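Local coordinates for protein acyl-CoA dehydrogenase (PDB 3NF4) that binds flavin adenine dinucleotide and, as an acyl-CoA dehydrogenase, probably oxidises acyl-CoA thioesters to the corresponding 2-enoyl-CoA products, at residues Gln323-Lys328 / Gln375-Val380; Ile366-Ile369 / Thr373-Ile376; Gly51-Leu56 / Ile167-Lys172. One frame throughout, in Å; residues are numbered along the deposited sequence.

Contact 1 (Gln323-Lys328 / Gln375-Val380); sequences QASIAK and QIQRLV. With FAD (flavin-adenine dinucleotide), chain C.
Ser325 and Gln377 supply the one hydrogen bond between the segments 323-328 and 375-380, two helical segments that run roughly antiparallel (151°) with axes 9.4 Å apart at closest. Ser325 OG donates to Gln377 OE1 over 3.1 Å, meeting the carbonyl almost end-on (165° at the oxygen). A serine is short enough to sit where the backbones come close. The other end of the amide is fixed as well, because Gln377 NE2 donates to Gly372 O; both bonds together set the rotation of the group.

The remaining contacts are van der Waals ones, carbon against a polar atom. Val380 CG1 rests 3.3 Å from Ser325 OG, and the Lys328 chain crosses Gln377 at about a right angle, Lys328 CD 3.7 Å from Gln377 NE2. Only methylenes of the lysine are used here: NZ reaches on to Asn374 OD1 and to the carbonyls of Met367 and Gly372, partners that probably offset the cost of burying its charge.

Facing the cofactor, Ile376 CD1 touches adenine C5A at 3.6 Å, while FAD O2B donates weakly to Gln375 OE1, which also accepts from Gln344 of the third subunit. This antiparallel helix pair, with the adenosine end of FAD beside it at a subunit boundary, belongs to the helical C-terminal domain of the acyl-CoA dehydrogenase fold.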
loop_
_atom_site.group_PDB
_atom_site.type_symbol
_atom_site.label_atom_id
_atom_site.label_comp_id
_atom_site.label_asym_id
_atom_site.label_seq_id
_atom_site.Cartn_x
_atom_site.Cartn_y
_atom_site.Cartn_z
ATOM N N GLN A 323 22.509 1.073 -2.275
ATOM C CA GLN A 323 22.032 1.077 -0.910
ATOM C C GLN A 323 21.698 2.483 -0.434
ATOM O O GLN A 323 20.790 2.668 0.405
ATOM C CB GLN A 323 23.029 0.359 0.005
ATOM C CG GLN A 323 23.202 -1.138 -0.360
ATOM C CD GLN A 323 24.392 -1.455 -1.275
ATOM O OE1 GLN A 323 25.006 -0.566 -1.889
ATOM N NE2 GLN A 323 24.731 -2.749 -1.360
ATOM N N ALA A 324 22.397 3.473 -0.989
ATOM C CA ALA A 324 22.088 4.871 -0.726
ATOM C C ALA A 324 20.800 5.366 -1.405
ATOM O O ALA A 324 20.099 6.178 -0.824
ATOM C CB ALA A 324 23.299 5.811 -1.084
ATOM N N SER A 325 20.508 4.887 -2.620
ATOM C CA SER A 325 19.212 5.149 -3.271
ATOM C C SER A 325 18.029 4.523 -2.511
ATOM O O SER A 325 16.971 5.147 -2.336
ATOM C CB SER A 325 19.203 4.647 -4.725
ATOM O OG SER A 325 19.884 5.586 -5.526
ATOM N N ILE A 326 18.239 3.283 -2.083
ATOM C CA ILE A 326 17.258 2.538 -1.305
ATOM C C ILE A 326 17.005 3.282 0.024
ATOM O O ILE A 326 15.849 3.535 0.387
ATOM C CB ILE A 326 17.735 1.071 -1.125
ATOM C CG1 ILE A 326 17.598 0.317 -2.449
ATOM C CG2 ILE A 326 17.013 0.358 -0.005
ATOM C CD1 ILE A 326 18.196 -1.117 -2.406
ATOM N N ALA A 327 18.065 3.673 0.720
ATOM C CA ALA A 327 17.888 4.428 1.981
ATOM C C ALA A 327 17.041 5.725 1.842
ATOM O O ALA A 327 16.150 5.988 2.645
ATOM C CB ALA A 327 19.252 4.731 2.639
ATOM N N LYS A 328 17.306 6.523 0.804
ATOM C CA LYS A 328 16.606 7.801 0.591
ATOM C C LYS A 328 15.120 7.586 0.249
ATOM O O LYS A 328 14.253 8.213 0.845
ATOM C CB LYS A 328 17.356 8.626 -0.476
ATOM C CG LYS A 328 16.893 10.066 -0.619
ATOM C CD LYS A 328 15.730 10.195 -1.612
ATOM C CE LYS A 328 15.333 11.660 -1.775
ATOM N NZ LYS A 328 13.965 11.806 -2.308
ATOM N N GLN A 375 10.744 8.900 -8.037
ATOM C CA GLN A 375 10.673 8.191 -9.343
ATOM C C GLN A 375 12.093 7.999 -9.968
ATOM O O GLN A 375 12.409 6.922 -10.487
ATOM C CB GLN A 375 9.718 8.866 -10.328
ATOM C CG GLN A 375 8.232 8.746 -9.983
ATOM C CD GLN A 375 7.817 9.561 -8.739
ATOM O OE1 GLN A 375 8.206 10.735 -8.575
ATOM N NE2 GLN A 375 7.038 8.920 -7.843
ATOM N N ILE A 376 12.936 9.022 -9.892
ATOM C CA ILE A 376 14.358 8.884 -10.275
ATOM C C ILE A 376 15.119 7.821 -9.423
ATOM O O ILE A 376 15.887 7.005 -9.991
ATOM C CB ILE A 376 15.079 10.298 -10.329
ATOM C CG1 ILE A 376 14.966 10.884 -11.731
ATOM C CG2 ILE A 376 16.560 10.243 -9.998
ATOM C CD1 ILE A 376 13.604 11.391 -12.096
ATOM N N GLN A 377 14.897 7.818 -8.092
ATOM C CA GLN A 377 15.463 6.747 -7.214
ATOM C C GLN A 377 15.133 5.338 -7.719
ATOM O O GLN A 377 16.026 4.527 -7.873
ATOM C CB GLN A 377 15.056 6.868 -5.728
ATOM C CG GLN A 377 15.459 8.159 -4.976
ATOM C CD GLN A 377 16.925 8.635 -5.194
ATOM O OE1 GLN A 377 17.827 7.848 -5.501
ATOM N NE2 GLN A 377 17.147 9.949 -5.020
ATOM N N ARG A 378 13.857 5.061 -7.994
ATOM C CA ARG A 378 13.451 3.794 -8.563
ATOM C C ARG A 378 14.129 3.463 -9.918
ATOM O O ARG A 378 14.409 2.284 -10.234
ATOM C CB ARG A 378 11.918 3.724 -8.704
ATOM C CG ARG A 378 11.117 3.756 -7.355
ATOM C CD ARG A 378 9.578 3.629 -7.627
ATOM N NE ARG A 378 8.848 3.390 -6.390
ATOM C CZ ARG A 378 8.405 4.335 -5.558
ATOM N NH1 ARG A 378 8.590 5.623 -5.809
ATOM N NH2 ARG A 378 7.794 3.985 -4.436
ATOM N N LEU A 379 14.363 4.499 -10.725
ATOM C CA LEU A 379 14.990 4.325 -12.042
ATOM C C LEU A 379 16.486 3.985 -11.846
ATOM O O LEU A 379 17.008 3.070 -12.473
ATOM C CB LEU A 379 14.763 5.572 -12.919
ATOM C CG LEU A 379 15.361 5.645 -14.332
ATOM C CD1 LEU A 379 15.035 4.387 -15.195
ATOM C CD2 LEU A 379 14.960 6.951 -15.088
ATOM N N VAL A 380 17.144 4.664 -10.924
ATOM C CA VAL A 380 18.519 4.295 -10.544
ATOM C C VAL A 380 18.645 2.820 -10.078
ATOM O O VAL A 380 19.471 2.064 -10.623
ATOM C CB VAL A 380 19.119 5.314 -9.530
ATOM C CG1 VAL A 380 20.317 4.747 -8.725
ATOM C CG2 VAL A 380 19.553 6.555 -10.294
HETATM P PA FAD C . 10.894 17.668 -13.041
HETATM O O1A FAD C . 12.247 17.164 -13.459
HETATM O O2A FAD C . 10.201 18.635 -13.962
HETATM O O5B FAD C . 9.912 16.403 -12.837
HETATM C C5B FAD C . 8.493 16.495 -12.721
HETATM C C4B FAD C . 7.905 15.087 -12.545
HETATM O O4B FAD C . 8.262 14.205 -13.631
HETATM C C3B FAD C . 8.406 14.433 -11.263
HETATM O O3B FAD C . 7.323 13.743 -10.644
HETATM C C2B FAD C . 9.438 13.419 -11.729
HETATM O O2B FAD C . 9.603 12.336 -10.786
HETATM C C1B FAD C . 8.925 13.032 -13.129
HETATM N N9A FAD C . 10.084 12.616 -13.957
HETATM C C8A FAD C . 11.090 13.423 -14.407
HETATM N N7A FAD C . 11.982 12.669 -15.086
HETATM C C5A FAD C . 11.532 11.393 -15.066
HETATM C C6A FAD C . 12.009 10.196 -15.594
HETATM N N6A FAD C . 13.174 10.186 -16.288
HETATM N N1A FAD C . 11.299 9.043 -15.402
HETATM C C2A FAD C . 10.145 9.048 -14.706
HETATM N N3A FAD C . 9.676 10.192 -14.179
HETATM C C4A FAD C . 10.342 11.363 -14.345
HETATM N N1 FAD C . 18.594 22.009 -6.506
HETATM C C2 FAD C . 19.939 22.227 -6.373
HETATM O O2 FAD C . 20.733 21.939 -7.306
HETATM N N3 FAD C . 20.439 22.759 -5.226
HETATM C C4 FAD C . 19.625 23.081 -4.188
HETATM O O4 FAD C . 20.131 23.574 -3.147
HETATM C C4X FAD C . 18.239 22.857 -4.300
HETATM N N5 FAD C . 17.402 23.184 -3.280
HETATM C C5X FAD C . 16.064 22.988 -3.424
HETATM C C6 FAD C . 15.203 23.328 -2.379
HETATM C C7 FAD C . 13.826 23.137 -2.497
HETATM C C7M FAD C . 12.931 23.520 -1.342
HETATM C C8 FAD C . 13.322 22.596 -3.685
HETATM C C8M FAD C . 11.855 22.344 -3.927
HETATM C C9 FAD C . 14.187 22.254 -4.721
HETATM C C9A FAD C . 15.556 22.439 -4.614
HETATM N N10 FAD C . 16.377 22.094 -5.642
HETATM C C10 FAD C . 17.721 22.315 -5.503
HETATM C "C1'" FAD C . 15.828 21.518 -6.908
HETATM C "C2'" FAD C . 15.325 20.054 -6.799
HETATM O "O2'" FAD C . 16.448 19.160 -6.662
HETATM C "C3'" FAD C . 14.361 19.668 -7.959
HETATM O "O3'" FAD C . 13.164 20.442 -7.802
HETATM C "C4'" FAD C . 13.943 18.184 -8.082
HETATM O "O4'" FAD C . 15.076 17.301 -7.996
HETATM C "C5'" FAD C . 13.119 17.788 -9.335
HETATM O "O5'" FAD C . 13.295 18.563 -10.547
HETATM P P FAD C . 12.070 19.440 -11.156
HETATM O O1P FAD C . 11.499 20.302 -10.044
HETATM O O2P FAD C . 12.496 20.130 -12.422
HETATM O O3P FAD C . 10.991 18.289 -11.541
#

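Contact 2 (Ile366-Ile369 / Thr373-Ile376); sequences IMQI and TNQI. With FAD (flavin-adenine dinucleotide), chain C.
Asn374 and Gln368 tie the two ends of a tight chain reversal together, just where Thr373 serves as N-cap of helix 374-383. Asn374 N, one of the amides at the start of that helix, donates to Gln368 O across 3.1 Å with an N-H...O angle of 150°. The same carbonyl also accepts from Gln344 NE2 of the third subunit, so two donors grip it.

The Asn374 side chain turns back over this bond. Asn374 CB lies 3.9 Å from Gln368 O. The carbonyl carbon of the amide, Asn374 CG, comes to 3.6 Å from that same Gln368 O. At the tip the amide divides its work: OD1 accepts from the ammonium group of Lys328, while Asn374 ND2 passes over Gln368 CB at 3.9 Å and donates to Thr332 OG1 and Asp333 OD1. Asparagine suits the place because one short amide can serve a cation and two acceptors at once. The Gln368 chain crosses it at about a right angle, and the two amide planes stand 81° apart. Gln368 OE1 bonds Lys365 NZ, and its NE2 donates to Asp333 OD1, which is thus shared by both amides.

On the cofactor side, Ile366 touches the flavin near its methyl C8M, and Thr373 meets the adenosine ribose. Thr373 CG2 packs 3.4 Å from Ile369 O. With chi1 at 70°, the hydroxyl is flanked by both backbone branches of Thr373, an orientation that lets a single oxygen face both the helix start and the sugar. Towards the helix it accepts a weak but straight capping bond from Ile376 N; towards the ribose, Thr373 OG1 is hydrogen-bonded to FAD O2B at 2.8 Å.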
loop_
_atom_site.group_PDB
_atom_site.type_symbol
_atom_site.label_atom_id
_atom_site.label_comp_id
_atom_site.label_asym_id
_atom_site.label_seq_id
_atom_site.Cartn_x
_atom_site.Cartn_y
_atom_site.Cartn_z
ATOM N N ILE A 366 8.127 17.670 0.577
ATOM C CA ILE A 366 9.245 18.113 -0.314
ATOM C C ILE A 366 10.434 17.118 -0.277
ATOM O O ILE A 366 11.205 16.991 -1.232
ATOM C CB ILE A 366 9.726 19.567 0.038
ATOM C CG1 ILE A 366 10.762 20.131 -0.986
ATOM C CG2 ILE A 366 10.361 19.606 1.423
ATOM C CD1 ILE A 366 10.353 20.064 -2.497
ATOM N N MET A 367 10.564 16.392 0.821
ATOM C CA MET A 367 11.595 15.372 0.947
ATOM C C MET A 367 11.467 14.232 -0.084
ATOM O O MET A 367 12.493 13.673 -0.563
ATOM C CB MET A 367 11.583 14.839 2.377
ATOM C CG MET A 367 12.844 15.059 3.081
ATOM S SD MET A 367 12.606 15.791 4.686
ATOM C CE MET A 367 13.042 17.503 4.353
ATOM N N GLN A 368 10.227 13.900 -0.443
ATOM C CA GLN A 368 9.980 12.937 -1.520
ATOM C C GLN A 368 10.447 13.469 -2.909
ATOM O O GLN A 368 10.576 12.686 -3.876
ATOM C CB GLN A 368 8.493 12.542 -1.567
ATOM C CG GLN A 368 7.976 11.755 -0.336
ATOM C CD GLN A 368 6.506 11.376 -0.456
ATOM O OE1 GLN A 368 5.626 12.244 -0.463
ATOM N NE2 GLN A 368 6.231 10.061 -0.560
ATOM N N ILE A 369 10.717 14.780 -2.974
ATOM C CA ILE A 369 10.952 15.492 -4.226
ATOM C C ILE A 369 12.415 15.917 -4.459
ATOM O O ILE A 369 12.965 15.627 -5.518
ATOM C CB ILE A 369 9.985 16.711 -4.401
ATOM C CG1 ILE A 369 8.579 16.218 -4.763
ATOM C CG2 ILE A 369 10.496 17.680 -5.462
ATOM C CD1 ILE A 369 7.439 17.131 -4.334
ATOM N N THR A 373 13.984 12.877 -7.137
ATOM C CA THR A 373 12.611 12.488 -6.792
ATOM C C THR A 373 12.590 10.989 -6.560
ATOM O O THR A 373 13.467 10.252 -7.051
ATOM C CB THR A 373 11.547 12.846 -7.915
ATOM O OG1 THR A 373 11.737 12.011 -9.068
ATOM C CG2 THR A 373 11.640 14.307 -8.354
ATOM N N ASN A 374 11.601 10.529 -5.819
ATOM C CA ASN A 374 11.427 9.083 -5.648
ATOM C C ASN A 374 11.145 8.247 -6.931
ATOM O O ASN A 374 11.373 7.029 -6.934
ATOM C CB ASN A 374 10.471 8.818 -4.503
ATOM C CG ASN A 374 11.079 9.237 -3.163
ATOM O OD1 ASN A 374 12.251 9.663 -3.106
ATOM N ND2 ASN A 374 10.319 9.094 -2.089
ATOM N N GLN A 375 10.744 8.900 -8.037
ATOM C CA GLN A 375 10.673 8.191 -9.343
ATOM C C GLN A 375 12.093 7.999 -9.968
ATOM O O GLN A 375 12.409 6.922 -10.487
ATOM C CB GLN A 375 9.718 8.866 -10.328
ATOM C CG GLN A 375 8.232 8.746 -9.983
ATOM C CD GLN A 375 7.817 9.561 -8.739
ATOM O OE1 GLN A 375 8.206 10.735 -8.575
ATOM N NE2 GLN A 375 7.038 8.920 -7.843
ATOM N N ILE A 376 12.936 9.022 -9.892
ATOM C CA ILE A 376 14.358 8.884 -10.275
ATOM C C ILE A 376 15.119 7.821 -9.423
ATOM O O ILE A 376 15.887 7.005 -9.991
ATOM C CB ILE A 376 15.079 10.298 -10.329
ATOM C CG1 ILE A 376 14.966 10.884 -11.731
ATOM C CG2 ILE A 376 16.560 10.243 -9.998
ATOM C CD1 ILE A 376 13.604 11.391 -12.096
HETATM P PA FAD C . 10.894 17.668 -13.041
HETATM O O1A FAD C . 12.247 17.164 -13.459
HETATM O O2A FAD C . 10.201 18.635 -13.962
HETATM O O5B FAD C . 9.912 16.403 -12.837
HETATM C C5B FAD C . 8.493 16.495 -12.721
HETATM C C4B FAD C . 7.905 15.087 -12.545
HETATM O O4B FAD C . 8.262 14.205 -13.631
HETATM C C3B FAD C . 8.406 14.433 -11.263
HETATM O O3B FAD C . 7.323 13.743 -10.644
HETATM C C2B FAD C . 9.438 13.419 -11.729
HETATM O O2B FAD C . 9.603 12.336 -10.786
HETATM C C1B FAD C . 8.925 13.032 -13.129
HETATM N N9A FAD C . 10.084 12.616 -13.957
HETATM C C8A FAD C . 11.090 13.423 -14.407
HETATM N N7A FAD C . 11.982 12.669 -15.086
HETATM C C5A FAD C . 11.532 11.393 -15.066
HETATM C C6A FAD C . 12.009 10.196 -15.594
HETATM N N6A FAD C . 13.174 10.186 -16.288
HETATM N N1A FAD C . 11.299 9.043 -15.402
HETATM C C2A FAD C . 10.145 9.048 -14.706
HETATM N N3A FAD C . 9.676 10.192 -14.179
HETATM C C4A FAD C . 10.342 11.363 -14.345
HETATM N N1 FAD C . 18.594 22.009 -6.506
HETATM C C2 FAD C . 19.939 22.227 -6.373
HETATM O O2 FAD C . 20.733 21.939 -7.306
HETATM N N3 FAD C . 20.439 22.759 -5.226
HETATM C C4 FAD C . 19.625 23.081 -4.188
HETATM O O4 FAD C . 20.131 23.574 -3.147
HETATM C C4X FAD C . 18.239 22.857 -4.300
HETATM N N5 FAD C . 17.402 23.184 -3.280
HETATM C C5X FAD C . 16.064 22.988 -3.424
HETATM C C6 FAD C . 15.203 23.328 -2.379
HETATM C C7 FAD C . 13.826 23.137 -2.497
HETATM C C7M FAD C . 12.931 23.520 -1.342
HETATM C C8 FAD C . 13.322 22.596 -3.685
HETATM C C8M FAD C . 11.855 22.344 -3.927
HETATM C C9 FAD C . 14.187 22.254 -4.721
HETATM C C9A FAD C . 15.556 22.439 -4.614
HETATM N N10 FAD C . 16.377 22.094 -5.642
HETATM C C10 FAD C . 17.721 22.315 -5.503
HETATM C "C1'" FAD C . 15.828 21.518 -6.908
HETATM C "C2'" FAD C . 15.325 20.054 -6.799
HETATM O "O2'" FAD C . 16.448 19.160 -6.662
HETATM C "C3'" FAD C . 14.361 19.668 -7.959
HETATM O "O3'" FAD C . 13.164 20.442 -7.802
HETATM C "C4'" FAD C . 13.943 18.184 -8.082
HETATM O "O4'" FAD C . 15.076 17.301 -7.996
HETATM C "C5'" FAD C . 13.119 17.788 -9.335
HETATM O "O5'" FAD C . 13.295 18.563 -10.547
HETATM P P FAD C . 12.070 19.440 -11.156
HETATM O O1P FAD C . 11.499 20.302 -10.044
HETATM O O2P FAD C . 12.496 20.130 -12.422
HETATM O O3P FAD C . 10.991 18.289 -11.541
#

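Contact 3 (Gly51-Leu56 / Ile167-Lys172); sequences GVFEQL and ITHGGK. With FAD (flavin-adenine dinucleotide), chain C.
Phe53 and His169 meet ring to ring, joining helix 52-57 of the N-terminal helical domain to the turn that follows strand 157-168 in the middle beta domain. Ile167 still belongs to the strand, its backbone paired with Thr218, and it opens a type II beta turn that runs to Gly170.

Thr168 follows and serves the flavin. Thr168 OG1 donates to FAD N5 at 3.1 Å. Its first torsion (-64°) brings the hydroxyl to the side of Thr168 N, so that both can reach the N5/O4 edge of the flavin. Thr168 N makes a weak bond of 3.4 Å to FAD O4. Threonine fits here because it suits a strand and carries a hydroxyl on a short branch.

His169 takes the third turn position with a positive phi of 72°, a place where glycine is more usual. Its ring points at helix 52-57 and makes an edge-to-face pair with Phe53: the centroids are 5.0 Å apart and the planes inclined at 61°. His169 CE1 stands over one face of Phe53, offset toward the rim and nearest to Phe53 CZ, at 3.6 Å. The two side chains come from opposite directions, and Ala97 of helix 92-104 packs against both.

Gly170 N closes the turn on Ile167 O over 2.9 Å, at a point too tight for a side chain. Gly171 again has a positive phi and donates its N to Tyr176 OH.

The bond from His169 NE2 to Tyr48 OH helps to steady the imidazole with CE1 over Phe53; its polarised C-H should favour the pi face. The donors at N5 and O4 would probably draw electron density from the flavin, consistent with its role as hydride acceptor.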
loop_
_atom_site.group_PDB
_atom_site.type_symbol
_atom_site.label_atom_id
_atom_site.label_comp_id
_atom_site.label_asym_id
_atom_site.label_seq_id
_atom_site.Cartn_x
_atom_site.Cartn_y
_atom_site.Cartn_z
ATOM N N GLY A 51 22.279 34.145 14.110
ATOM C CA GLY A 51 23.110 33.685 15.227
ATOM C C GLY A 51 23.197 32.182 15.405
ATOM O O GLY A 51 24.140 31.675 16.028
ATOM N N VAL A 52 22.207 31.476 14.855
ATOM C CA VAL A 52 22.062 30.032 15.007
ATOM C C VAL A 52 23.199 29.206 14.361
ATOM O O VAL A 52 23.770 28.350 15.007
ATOM C CB VAL A 52 20.652 29.579 14.535
ATOM C CG1 VAL A 52 20.588 28.076 14.322
ATOM C CG2 VAL A 52 19.597 30.027 15.529
ATOM N N PHE A 53 23.520 29.460 13.096
ATOM C CA PHE A 53 24.601 28.724 12.419
ATOM C C PHE A 53 25.993 29.039 12.986
ATOM O O PHE A 53 26.901 28.207 12.894
ATOM C CB PHE A 53 24.574 28.942 10.903
ATOM C CG PHE A 53 23.395 28.271 10.206
ATOM C CD1 PHE A 53 23.431 26.924 9.891
ATOM C CD2 PHE A 53 22.258 29.005 9.866
ATOM C CE1 PHE A 53 22.370 26.315 9.267
ATOM C CE2 PHE A 53 21.178 28.401 9.247
ATOM C CZ PHE A 53 21.231 27.050 8.941
ATOM N N GLU A 54 26.145 30.241 13.557
ATOM C CA GLU A 54 27.369 30.666 14.238
ATOM C C GLU A 54 27.606 29.828 15.511
ATOM O O GLU A 54 28.734 29.415 15.779
ATOM C CB GLU A 54 27.321 32.179 14.540
ATOM N N GLN A 55 26.529 29.559 16.258
ATOM C CA GLN A 55 26.570 28.733 17.476
ATOM C C GLN A 55 26.822 27.233 17.263
ATOM O O GLN A 55 27.452 26.594 18.118
ATOM C CB GLN A 55 25.291 28.914 18.305
ATOM C CG GLN A 55 25.170 30.272 19.014
ATOM C CD GLN A 55 24.054 30.299 20.043
ATOM O OE1 GLN A 55 24.176 29.720 21.130
ATOM N NE2 GLN A 55 22.960 30.969 19.707
ATOM N N LEU A 56 26.298 26.664 16.167
ATOM C CA LEU A 56 26.513 25.244 15.845
ATOM C C LEU A 56 27.946 25.021 15.350
ATOM O O LEU A 56 28.603 24.022 15.686
ATOM C CB LEU A 56 25.517 24.760 14.784
ATOM C CG LEU A 56 24.012 24.674 15.069
ATOM C CD1 LEU A 56 23.259 24.455 13.771
ATOM C CD2 LEU A 56 23.667 23.581 16.069
ATOM N N ILE A 167 18.030 27.478 -5.094
ATOM C CA ILE A 167 19.256 27.484 -4.296
ATOM C C ILE A 167 18.946 27.660 -2.806
ATOM O O ILE A 167 18.593 28.750 -2.361
ATOM C CB ILE A 167 20.249 28.579 -4.796
ATOM C CG1 ILE A 167 20.569 28.368 -6.295
ATOM C CG2 ILE A 167 21.519 28.651 -3.906
ATOM C CD1 ILE A 167 21.356 29.471 -6.935
ATOM N N THR A 168 19.079 26.573 -2.048
ATOM C CA THR A 168 19.017 26.579 -0.583
ATOM C C THR A 168 20.089 27.473 0.043
ATOM O O THR A 168 21.281 27.311 -0.236
ATOM C CB THR A 168 19.230 25.159 -0.048
ATOM O OG1 THR A 168 18.152 24.327 -0.497
ATOM C CG2 THR A 168 19.315 25.148 1.482
ATOM N N HIS A 169 19.655 28.398 0.901
ATOM C CA HIS A 169 20.529 29.431 1.456
ATOM C C HIS A 169 20.901 30.507 0.409
ATOM O O HIS A 169 21.813 31.307 0.615
ATOM C CB HIS A 169 21.773 28.802 2.102
ATOM C CG HIS A 169 21.814 28.933 3.593
ATOM N ND1 HIS A 169 22.192 27.898 4.424
ATOM C CD2 HIS A 169 21.522 29.978 4.403
ATOM C CE1 HIS A 169 22.128 28.303 5.682
ATOM N NE2 HIS A 169 21.727 29.561 5.697
ATOM N N GLY A 170 20.185 30.513 -0.716
ATOM C CA GLY A 170 20.356 31.524 -1.764
ATOM C C GLY A 170 20.284 32.952 -1.239
ATOM O O GLY A 170 19.290 33.350 -0.634
ATOM N N GLY A 171 21.350 33.717 -1.454
ATOM C CA GLY A 171 21.403 35.085 -0.969
ATOM C C GLY A 171 21.889 35.245 0.460
ATOM O O GLY A 171 21.811 36.345 1.001
ATOM N N LYS A 172 22.389 34.176 1.082
ATOM C CA LYS A 172 22.871 34.261 2.465
ATOM C C LYS A 172 24.137 33.443 2.731
ATOM O O LYS A 172 24.625 33.420 3.863
ATOM C CB LYS A 172 21.784 33.817 3.459
ATOM C CG LYS A 172 20.499 34.639 3.478
ATOM C CD LYS A 172 20.594 35.876 4.378
ATOM C CE LYS A 172 19.264 36.633 4.364
ATOM N NZ LYS A 172 19.227 37.796 5.299
HETATM P PA FAD C . 10.894 17.668 -13.041
HETATM O O1A FAD C . 12.247 17.164 -13.459
HETATM O O2A FAD C . 10.201 18.635 -13.962
HETATM O O5B FAD C . 9.912 16.403 -12.837
HETATM C C5B FAD C . 8.493 16.495 -12.721
HETATM C C4B FAD C . 7.905 15.087 -12.545
HETATM O O4B FAD C . 8.262 14.205 -13.631
HETATM C C3B FAD C . 8.406 14.433 -11.263
HETATM O O3B FAD C . 7.323 13.743 -10.644
HETATM C C2B FAD C . 9.438 13.419 -11.729
HETATM O O2B FAD C . 9.603 12.336 -10.786
HETATM C C1B FAD C . 8.925 13.032 -13.129
HETATM N N9A FAD C . 10.084 12.616 -13.957
HETATM C C8A FAD C . 11.090 13.423 -14.407
HETATM N N7A FAD C . 11.982 12.669 -15.086
HETATM C C5A FAD C . 11.532 11.393 -15.066
HETATM C C6A FAD C . 12.009 10.196 -15.594
HETATM N N6A FAD C . 13.174 10.186 -16.288
HETATM N N1A FAD C . 11.299 9.043 -15.402
HETATM C C2A FAD C . 10.145 9.048 -14.706
HETATM N N3A FAD C . 9.676 10.192 -14.179
HETATM C C4A FAD C . 10.342 11.363 -14.345
HETATM N N1 FAD C . 18.594 22.009 -6.506
HETATM C C2 FAD C . 19.939 22.227 -6.373
HETATM O O2 FAD C . 20.733 21.939 -7.306
HETATM N N3 FAD C . 20.439 22.759 -5.226
HETATM C C4 FAD C . 19.625 23.081 -4.188
HETATM O O4 FAD C . 20.131 23.574 -3.147
HETATM C C4X FAD C . 18.239 22.857 -4.300
HETATM N N5 FAD C . 17.402 23.184 -3.280
HETATM C C5X FAD C . 16.064 22.988 -3.424
HETATM C C6 FAD C . 15.203 23.328 -2.379
HETATM C C7 FAD C . 13.826 23.137 -2.497
HETATM C C7M FAD C . 12.931 23.520 -1.342
HETATM C C8 FAD C . 13.322 22.596 -3.685
HETATM C C8M FAD C . 11.855 22.344 -3.927
HETATM C C9 FAD C . 14.187 22.254 -4.721
HETATM C C9A FAD C . 15.556 22.439 -4.614
HETATM N N10 FAD C . 16.377 22.094 -5.642
HETATM C C10 FAD C . 17.721 22.315 -5.503
HETATM C "C1'" FAD C . 15.828 21.518 -6.908
HETATM C "C2'" FAD C . 15.325 20.054 -6.799
HETATM O "O2'" FAD C . 16.448 19.160 -6.662
HETATM C "C3'" FAD C . 14.361 19.668 -7.959
HETATM O "O3'" FAD C . 13.164 20.442 -7.802
HETATM C "C4'" FAD C . 13.943 18.184 -8.082
HETATM O "O4'" FAD C . 15.076 17.301 -7.996
HETATM C "C5'" FAD C . 13.119 17.788 -9.335
HETATM O "O5'" FAD C . 13.295 18.563 -10.547
HETATM P P FAD C . 12.070 19.440 -11.156
HETATM O O1P FAD C . 11.499 20.302 -10.044
HETATM O O2P FAD C . 12.496 20.130 -12.422
HETATM O O3P FAD C . 10.991 18.289 -11.541
#

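All three contacts are buried, and each lies beside FAD. Contacts 1 and 2 share helix 374-383 and sit about 9 Å apart, centre to centre; Lys328 links them, lending its methylenes to the first and its charge to the second. Both belong to the C-terminal domain and reach the adenosine end of the cofactor near another subunit, and contact 2 also touches the flavin. Contact 3 lies on the opposite side of the chain's centre, about 28 Å from contact 1 and about 24 Å from contact 2 between centres, and bridges two domains within one chain. Its chemistry differs accordingly: aromatic rings join its segments, whereas amides, hydroxyls and backbone carbonyls dominate in the other two.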